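Protein ninB (Enterobacteria phage lambda, PDB 1PC6) probably takes part in the initiation of phage genetic exchange, with functional similarities to the Escherichia coli RecFOR recombination proteins. Local coordinates at residues 76-80 against 111-116; 55-60 against 123-129. One frame throughout, in Å; residues are numbered along the deposited sequence.

Contact 1 (76-80 against 111-116); sequences FTAAL and ELLELI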
ATOM      1  N   PHE A  76       3.405  -2.170 -15.980  1.00 43.09           N
ATOM      2  CA  PHE A  76       2.085  -1.873 -16.484  1.00 44.43           C
ATOM      3  C   PHE A  76       1.728  -0.426 -16.231  1.00 45.32           C
ATOM      4  O   PHE A  76       1.280   0.257 -17.138  1.00 47.04           O
ATOM      5  CB  PHE A  76       1.044  -2.813 -15.876  1.00 42.63           C
ATOM      6  CG  PHE A  76       1.020  -4.169 -16.519  1.00 41.13           C
ATOM      7  CD1 PHE A  76       0.758  -4.300 -17.876  1.00 40.29           C
ATOM      8  CD2 PHE A  76       1.286  -5.315 -15.773  1.00 41.30           C
ATOM      9  CE1 PHE A  76       0.767  -5.558 -18.491  1.00 42.89           C
ATOM     10  CE2 PHE A  76       1.297  -6.581 -16.375  1.00 42.27           C
ATOM     11  CZ  PHE A  76       1.038  -6.702 -17.737  1.00 41.79           C
ATOM     12  N   THR A  77       1.938   0.060 -15.017  1.00 45.50           N
ATOM     13  CA  THR A  77       1.622   1.451 -14.723  1.00 44.65           C
ATOM     14  C   THR A  77       2.475   2.374 -15.590  1.00 45.34           C
ATOM     15  O   THR A  77       2.024   3.430 -16.026  1.00 45.83           O
ATOM     16  CB  THR A  77       1.881   1.768 -13.258  1.00 44.87           C
ATOM     17  OG1 THR A  77       0.997   0.990 -12.442  1.00 45.81           O
ATOM     18  CG2 THR A  77       1.653   3.237 -12.985  1.00 46.81           C
ATOM     19  N   ALA A  78       3.712   1.966 -15.848  1.00 45.95           N
ATOM     20  CA  ALA A  78       4.617   2.763 -16.665  1.00 46.31           C
ATOM     21  C   ALA A  78       4.063   2.948 -18.066  1.00 47.09           C
ATOM     22  O   ALA A  78       4.324   3.956 -18.710  1.00 47.07           O
ATOM     23  CB  ALA A  78       5.977   2.099 -16.735  1.00 46.26           C
ATOM     24  N   ALA A  79       3.301   1.967 -18.535  1.00 49.33           N
ATOM     25  CA  ALA A  79       2.705   2.004 -19.875  1.00 51.27           C
ATOM     26  C   ALA A  79       1.548   3.004 -20.001  1.00 52.51           C
ATOM     27  O   ALA A  79       1.163   3.388 -21.106  1.00 52.88           O
ATOM     28  CB  ALA A  79       2.229   0.601 -20.272  1.00 49.25           C
ATOM     29  N   LEU A  80       0.995   3.423 -18.868  1.00 54.06           N
ATOM     30  CA  LEU A  80      -0.105   4.373 -18.871  1.00 55.64           C
ATOM     31  C   LEU A  80       0.351   5.783 -18.512  1.00 58.04           C
ATOM     32  O   LEU A  80       0.032   6.748 -19.218  1.00 60.56           O
ATOM     33  CB  LEU A  80      -1.210   3.935 -17.897  1.00 54.88           C
ATOM     34  CG  LEU A  80      -2.133   2.751 -18.237  1.00 55.46           C
ATOM     35  CD1 LEU A  80      -2.211   2.571 -19.769  1.00 55.51           C
ATOM     36  CD2 LEU A  80      -1.642   1.475 -17.560  1.00 54.89           C
ATOM     37  N   GLU A 111      -8.470   1.280 -16.420  1.00 71.25           N
ATOM     38  CA  GLU A 111      -7.614   1.074 -17.594  1.00 69.06           C
ATOM     39  C   GLU A 111      -6.433   0.159 -17.322  1.00 66.24           C
ATOM     40  O   GLU A 111      -6.031  -0.619 -18.187  1.00 65.34           O
ATOM     41  CB  GLU A 111      -7.087   2.408 -18.115  1.00 70.40           C
ATOM     42  CG  GLU A 111      -8.023   3.096 -19.076  1.00 74.94           C
ATOM     43  CD  GLU A 111      -7.438   4.369 -19.648  1.00 77.65           C
ATOM     44  OE1 GLU A 111      -6.228   4.374 -19.958  1.00 77.27           O
ATOM     45  OE2 GLU A 111      -8.188   5.360 -19.798  1.00 80.57           O
ATOM     46  N   LEU A 112      -5.873   0.271 -16.120  1.00 63.35           N
ATOM     47  CA  LEU A 112      -4.737  -0.542 -15.716  1.00 60.73           C
ATOM     48  C   LEU A 112      -5.118  -2.002 -15.800  1.00 60.08           C
ATOM     49  O   LEU A 112      -4.389  -2.816 -16.366  1.00 60.92           O
ATOM     50  CB  LEU A 112      -4.328  -0.200 -14.284  1.00 59.50           C
ATOM     51  CG  LEU A 112      -3.384  -1.174 -13.573  1.00 58.34           C
ATOM     52  CD1 LEU A 112      -2.212  -1.518 -14.479  1.00 56.86           C
ATOM     53  CD2 LEU A 112      -2.907  -0.557 -12.269  1.00 55.25           C
ATOM     54  N   LEU A 113      -6.272  -2.322 -15.229  1.00 59.55           N
ATOM     55  CA  LEU A 113      -6.780  -3.688 -15.228  1.00 59.31           C
ATOM     56  C   LEU A 113      -7.027  -4.194 -16.646  1.00 57.73           C
ATOM     57  O   LEU A 113      -6.848  -5.383 -16.935  1.00 56.89           O
ATOM     58  CB  LEU A 113      -8.084  -3.768 -14.416  1.00 61.10           C
ATOM     59  CG  LEU A 113      -8.025  -3.794 -12.882  1.00 60.92           C
ATOM     60  CD1 LEU A 113      -9.425  -3.737 -12.326  1.00 61.08           C
ATOM     61  CD2 LEU A 113      -7.338  -5.061 -12.399  1.00 61.69           C
ATOM     62  N   GLU A 114      -7.452  -3.287 -17.524  1.00 56.50           N
ATOM     63  CA  GLU A 114      -7.720  -3.631 -18.922  1.00 54.95           C
ATOM     64  C   GLU A 114      -6.391  -3.962 -19.600  1.00 51.83           C
ATOM     65  O   GLU A 114      -6.266  -4.959 -20.327  1.00 48.93           O
ATOM     66  CB  GLU A 114      -8.420  -2.448 -19.638  1.00 56.62           C
ATOM     67  N   LEU A 115      -5.398  -3.115 -19.346  1.00 48.85           N
ATOM     68  CA  LEU A 115      -4.079  -3.319 -19.906  1.00 48.26           C
ATOM     69  C   LEU A 115      -3.572  -4.693 -19.475  1.00 49.30           C
ATOM     70  O   LEU A 115      -3.236  -5.539 -20.315  1.00 49.52           O
ATOM     71  CB  LEU A 115      -3.126  -2.243 -19.410  1.00 45.95           C
ATOM     72  CG  LEU A 115      -1.742  -2.318 -20.047  1.00 44.25           C
ATOM     73  CD1 LEU A 115      -1.875  -2.325 -21.552  1.00 41.43           C
ATOM     74  CD2 LEU A 115      -0.910  -1.144 -19.592  1.00 45.06           C
ATOM     75  N   ILE A 116      -3.525  -4.914 -18.161  1.00 47.70           N
ATOM     76  CA  ILE A 116      -3.064  -6.188 -17.627  1.00 45.84           C
ATOM     77  C   ILE A 116      -3.808  -7.381 -18.232  1.00 45.56           C
ATOM     78  O   ILE A 116      -3.194  -8.377 -18.614  1.00 45.27           O
ATOM     79  CB  ILE A 116      -3.230  -6.245 -16.108  1.00 43.92           C
ATOM     80  CG1 ILE A 116      -2.652  -4.981 -15.471  1.00 41.71           C
ATOM     81  CG2 ILE A 116      -2.531  -7.489 -15.573  1.00 43.79           C
ATOM     82  CD1 ILE A 116      -2.774  -4.966 -13.970  1.00 39.47           C
TER
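Phe-76 and Leu-80 meet Leu-112, Leu-115 and Ile-116 in an apolar helix-helix contact, in which helix 69-80 crosses helix 106-122 with no hydrogen bond between segments 76-80 and 111-116. The axes of the two segments pass 9.8 Å apart, and their N-to-C directions differ by 117°, so the two segments run steeply across each other. Phe-76 contributes the most surface. Its CB lies 3.8 Å from CD1 of Leu-112, while the ring lies against Ile-116, whose CG1 sits over one face in a CH-pi contact, 4.1 Å from the ring centroid. That methylene is displaced toward the rim beside CG and CD2, and the CG2 branch reaches CE2. Leu-115 crosses Phe-76 obliquely, its CG 3.9 Å from Phe-76 CD1. Within the helical core of the subunit, helix 43-59 packs against this crossing through Leu-53, which touches both Phe-76 and Ile-116; Phe-119, farther along helix 106-122, meets the Phe-76 ring edge-to-face. Leu-115 projects from helix 106-122 with CG anti to its own N (chi1 -175°), which carries CD2 in among Phe-76, Ala-79 and Leu-80. Leu-115 CD2 lies 3.7 Å from CB of Ala-79 and also touches the carbonyl O of Phe-76. Leu-80 comes at it tip to tip, each side chain offering its CD2 methyl, and the same Leu-80 methyl also rests over CA of Leu-112. Thr-77 adds a slighter touch through OG1, 4.2 Å from CD2 of Leu-112; the hydroxyl is engaged in a hydrogen bond with the carbonyl O of Lys-73, one turn earlier. Leu-89 of the second subunit packs on Phe-76 and Ala-79, bringing helix 69-80 into the dimer contact.

Contact 2 (55-60 against 123-129); sequences DVSRQV and RGVKWSD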
ATOM      1  N   ASP A  55      -0.429 -13.924 -11.731  1.00 41.31           N
ATOM      2  CA  ASP A  55      -0.506 -14.858 -12.848  1.00 41.82           C
ATOM      3  C   ASP A  55       0.521 -14.513 -13.897  1.00 40.74           C
ATOM      4  O   ASP A  55       1.279 -15.373 -14.340  1.00 40.98           O
ATOM      5  CB  ASP A  55      -1.899 -14.827 -13.483  1.00 44.65           C
ATOM      6  CG  ASP A  55      -2.951 -15.479 -12.611  1.00 45.69           C
ATOM      7  OD1 ASP A  55      -4.156 -15.182 -12.795  1.00 45.22           O
ATOM      8  OD2 ASP A  55      -2.564 -16.293 -11.748  1.00 47.24           O
ATOM      9  N   VAL A  56       0.535 -13.254 -14.309  1.00 38.75           N
ATOM     10  CA  VAL A  56       1.492 -12.818 -15.308  1.00 40.02           C
ATOM     11  C   VAL A  56       2.884 -13.078 -14.772  1.00 40.82           C
ATOM     12  O   VAL A  56       3.773 -13.509 -15.493  1.00 42.01           O
ATOM     13  CB  VAL A  56       1.349 -11.321 -15.593  1.00 40.15           C
ATOM     14  CG1 VAL A  56       2.508 -10.844 -16.451  1.00 40.76           C
ATOM     15  CG2 VAL A  56       0.028 -11.054 -16.283  1.00 38.97           C
ATOM     16  N   SER A  57       3.049 -12.815 -13.485  1.00 41.45           N
ATOM     17  CA  SER A  57       4.316 -12.999 -12.807  1.00 41.92           C
ATOM     18  C   SER A  57       4.793 -14.410 -13.009  1.00 42.86           C
ATOM     19  O   SER A  57       5.919 -14.652 -13.432  1.00 44.03           O
ATOM     20  CB  SER A  57       4.140 -12.741 -11.314  1.00 41.93           C
ATOM     21  OG  SER A  57       5.344 -12.959 -10.601  1.00 44.60           O
ATOM     22  N   ARG A  58       3.913 -15.342 -12.692  1.00 43.76           N
ATOM     23  CA  ARG A  58       4.212 -16.758 -12.813  1.00 45.03           C
ATOM     24  C   ARG A  58       4.329 -17.267 -14.242  1.00 44.85           C
ATOM     25  O   ARG A  58       5.168 -18.115 -14.542  1.00 45.81           O
ATOM     26  CB  ARG A  58       3.124 -17.584 -12.113  1.00 46.77           C
ATOM     27  CG  ARG A  58       3.265 -17.730 -10.606  1.00 51.49           C
ATOM     28  CD  ARG A  58       2.181 -18.651 -10.054  1.00 53.40           C
ATOM     29  NE  ARG A  58       0.850 -18.049 -10.164  1.00 57.50           N
ATOM     30  CZ  ARG A  58       0.426 -17.019  -9.429  1.00 57.89           C
ATOM     31  NH1 ARG A  58       1.229 -16.474  -8.519  1.00 59.41           N
ATOM     32  NH2 ARG A  58      -0.795 -16.522  -9.609  1.00 56.55           N
ATOM     33  N   GLN A  59       3.497 -16.744 -15.130  1.00 44.39           N
ATOM     34  CA  GLN A  59       3.476 -17.256 -16.488  1.00 43.15           C
ATOM     35  C   GLN A  59       4.305 -16.621 -17.582  1.00 42.64           C
ATOM     36  O   GLN A  59       4.816 -17.326 -18.437  1.00 42.52           O
ATOM     37  CB  GLN A  59       2.019 -17.362 -16.943  1.00 41.53           C
ATOM     38  CG  GLN A  59       1.193 -18.234 -16.014  1.00 38.60           C
ATOM     39  CD  GLN A  59      -0.258 -18.329 -16.416  1.00 38.48           C
ATOM     40  OE1 GLN A  59      -0.574 -18.628 -17.566  1.00 40.87           O
ATOM     41  NE2 GLN A  59      -1.153 -18.090 -15.465  1.00 36.95           N
ATOM     42  N   VAL A  60       4.467 -15.311 -17.581  1.00 43.29           N
ATOM     43  CA  VAL A  60       5.227 -14.728 -18.673  1.00 44.70           C
ATOM     44  C   VAL A  60       6.587 -14.139 -18.268  1.00 48.22           C
ATOM     45  O   VAL A  60       6.692 -13.381 -17.298  1.00 50.78           O
ATOM     46  CB  VAL A  60       4.345 -13.684 -19.412  1.00 40.97           C
ATOM     47  CG1 VAL A  60       2.881 -13.926 -19.069  1.00 38.45           C
ATOM     48  CG2 VAL A  60       4.747 -12.286 -19.054  1.00 40.47           C
ATOM     49  N   ARG A 123      -0.940 -13.376 -24.391  1.00 54.21           N
ATOM     50  CA  ARG A 123       0.225 -14.164 -23.972  1.00 54.35           C
ATOM     51  C   ARG A 123      -0.172 -15.591 -23.599  1.00 54.00           C
ATOM     52  O   ARG A 123       0.684 -16.400 -23.240  1.00 55.51           O
ATOM     53  CB  ARG A 123       0.940 -13.517 -22.773  1.00 55.09           C
ATOM     54  CG  ARG A 123       1.462 -12.109 -23.002  1.00 55.72           C
ATOM     55  CD  ARG A 123       2.442 -12.068 -24.136  1.00 58.03           C
ATOM     56  NE  ARG A 123       2.479 -10.743 -24.737  1.00 62.45           N
ATOM     57  CZ  ARG A 123       3.510  -9.911 -24.657  1.00 64.96           C
ATOM     58  NH1 ARG A 123       4.604 -10.269 -23.996  1.00 66.77           N
ATOM     59  NH2 ARG A 123       3.443  -8.720 -25.242  1.00 65.06           N
ATOM     60  N   GLY A 124      -1.465 -15.893 -23.672  1.00 52.47           N
ATOM     61  CA  GLY A 124      -1.925 -17.233 -23.343  1.00 52.94           C
ATOM     62  C   GLY A 124      -1.931 -17.494 -21.853  1.00 52.17           C
ATOM     63  O   GLY A 124      -1.871 -18.637 -21.380  1.00 51.67           O
ATOM     64  N   VAL A 125      -2.003 -16.407 -21.104  1.00 51.50           N
ATOM     65  CA  VAL A 125      -2.016 -16.489 -19.659  1.00 51.23           C
ATOM     66  C   VAL A 125      -3.303 -17.156 -19.168  1.00 52.28           C
ATOM     67  O   VAL A 125      -4.405 -16.777 -19.577  1.00 52.98           O
ATOM     68  CB  VAL A 125      -1.896 -15.067 -19.023  1.00 47.88           C
ATOM     69  CG1 VAL A 125      -2.171 -15.139 -17.528  1.00 45.43           C
ATOM     70  CG2 VAL A 125      -0.514 -14.490 -19.278  1.00 43.42           C
ATOM     71  N   LYS A 126      -3.157 -18.166 -18.316  1.00 52.41           N
ATOM     72  CA  LYS A 126      -4.311 -18.836 -17.736  1.00 52.02           C
ATOM     73  C   LYS A 126      -4.588 -18.069 -16.446  1.00 51.01           C
ATOM     74  O   LYS A 126      -3.725 -17.993 -15.575  1.00 50.76           O
ATOM     75  CB  LYS A 126      -3.988 -20.295 -17.412  1.00 53.74           C
ATOM     76  CG  LYS A 126      -5.149 -21.030 -16.750  1.00 56.47           C
ATOM     77  CD  LYS A 126      -4.756 -22.416 -16.237  1.00 58.40           C
ATOM     78  CE  LYS A 126      -5.873 -23.038 -15.389  1.00 57.94           C
ATOM     79  NZ  LYS A 126      -7.179 -23.094 -16.115  1.00 58.64           N
ATOM     80  N   TRP A 127      -5.778 -17.486 -16.330  1.00 50.98           N
ATOM     81  CA  TRP A 127      -6.137 -16.704 -15.146  1.00 52.11           C
ATOM     82  C   TRP A 127      -6.561 -17.566 -13.973  1.00 53.87           C
ATOM     83  O   TRP A 127      -7.535 -18.309 -14.060  1.00 53.37           O
ATOM     84  CB  TRP A 127      -7.241 -15.724 -15.499  1.00 53.66           C
ATOM     85  CG  TRP A 127      -6.808 -14.751 -16.530  1.00 56.22           C
ATOM     86  CD1 TRP A 127      -7.253 -14.659 -17.815  1.00 56.63           C
ATOM     87  CD2 TRP A 127      -5.798 -13.748 -16.380  1.00 57.31           C
ATOM     88  NE1 TRP A 127      -6.581 -13.661 -18.481  1.00 57.93           N
ATOM     89  CE2 TRP A 127      -5.681 -13.084 -17.621  1.00 58.06           C
ATOM     90  CE3 TRP A 127      -4.977 -13.347 -15.317  1.00 56.11           C
ATOM     91  CZ2 TRP A 127      -4.774 -12.035 -17.828  1.00 57.28           C
ATOM     92  CZ3 TRP A 127      -4.076 -12.308 -15.523  1.00 55.75           C
ATOM     93  CH2 TRP A 127      -3.983 -11.665 -16.769  1.00 55.79           C
ATOM     94  N   SER A 128      -5.822 -17.440 -12.871  1.00 57.24           N
ATOM     95  CA  SER A 128      -6.040 -18.226 -11.651  1.00 59.73           C
ATOM     96  C   SER A 128      -7.352 -17.956 -10.942  1.00 62.29           C
ATOM     97  O   SER A 128      -7.954 -18.872 -10.361  1.00 62.44           O
ATOM     98  CB  SER A 128      -4.894 -17.993 -10.660  1.00 58.45           C
ATOM     99  OG  SER A 128      -4.871 -16.642 -10.213  1.00 60.33           O
ATOM    100  N   ASP A 129      -7.776 -16.693 -10.980  1.00 65.18           N
ATOM    101  CA  ASP A 129      -9.004 -16.273 -10.332  1.00 66.84           C
ATOM    102  C   ASP A 129     -10.199 -16.957 -10.972  1.00 67.40           C
ATOM    103  O   ASP A 129     -11.093 -17.430 -10.269  1.00 65.77           O
ATOM    104  CB  ASP A 129      -9.135 -14.754 -10.410  1.00 69.07           C
ATOM    105  CG  ASP A 129      -9.676 -14.159  -9.127  1.00 71.11           C
ATOM    106  OD1 ASP A 129      -9.250 -14.601  -8.037  1.00 71.32           O
ATOM    107  OD2 ASP A 129     -10.520 -13.243  -9.207  1.00 74.84           O
TER
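Asp-55 and Gln-59, one turn apart on helix 43-59, hold Lys-126 and Ser-128 through four hydrogen bonds. The Gln-59 amide pairs with both backbone polar atoms of Lys-126: OE1 accepts from Lys-126 N (2.7 Å) in the carbonyl plane, on a lone pair, and NE2 donates to Lys-126 O at 2.6 Å. With both bonds made to one residue, rotation of the amide is fixed. The Asp-55 carboxylate instead accepts twice from Ser-128: Asp-55 OD1 receives Ser-128 N (2.8 Å) from above the carboxylate plane, and OD2 takes the Ser-128 hydroxyl on its syn lone pair. Asp-55 OD2 accepts a second time, on the anti side but well out of the carboxylate plane, from Arg-58 NH2 in a salt bridge (2.8 Å). The segment 123-129 links two helices, leaving helix 106-122 by a Schellman motif at Gly-124 and starting the next with Trp-127 as N-cap; Asp-55 thus accepts the N-H just past the cap, where the helix dipole would probably welcome its charge. Asp-55 OD1 also lies at the Trp-127 ring edge, beside CE3. Apolar contacts flank the bonds: Val-60 CG1 meets Val-125 CG2, and Val-56 CG2 reaches Trp-127 CH2.

Contact 1 joins two helices, 69-80 and 106-122, whereas contact 2 joins the C-terminal part of helix 43-59 to the connection between helices 106-122 and 128-140. Both are partly buried. Contact 1 has more buried residues and is predominantly apolar, without a hydrogen bond between its segments; contact 2, farther from the centre of the chain and with more exposed residues, relies on side chains that bond to the backbone of the connection and to the N-H and hydroxyl at the start of the next helix. Their centres are 15 Å apart, yet they touch where Trp-127 packs on Ile-116. Trp-72 and Phe-119 bridge them, each touching Phe-76 of contact 1 and Val-56 and Val-60 of contact 2. The second subunit reaches contact 1 alone.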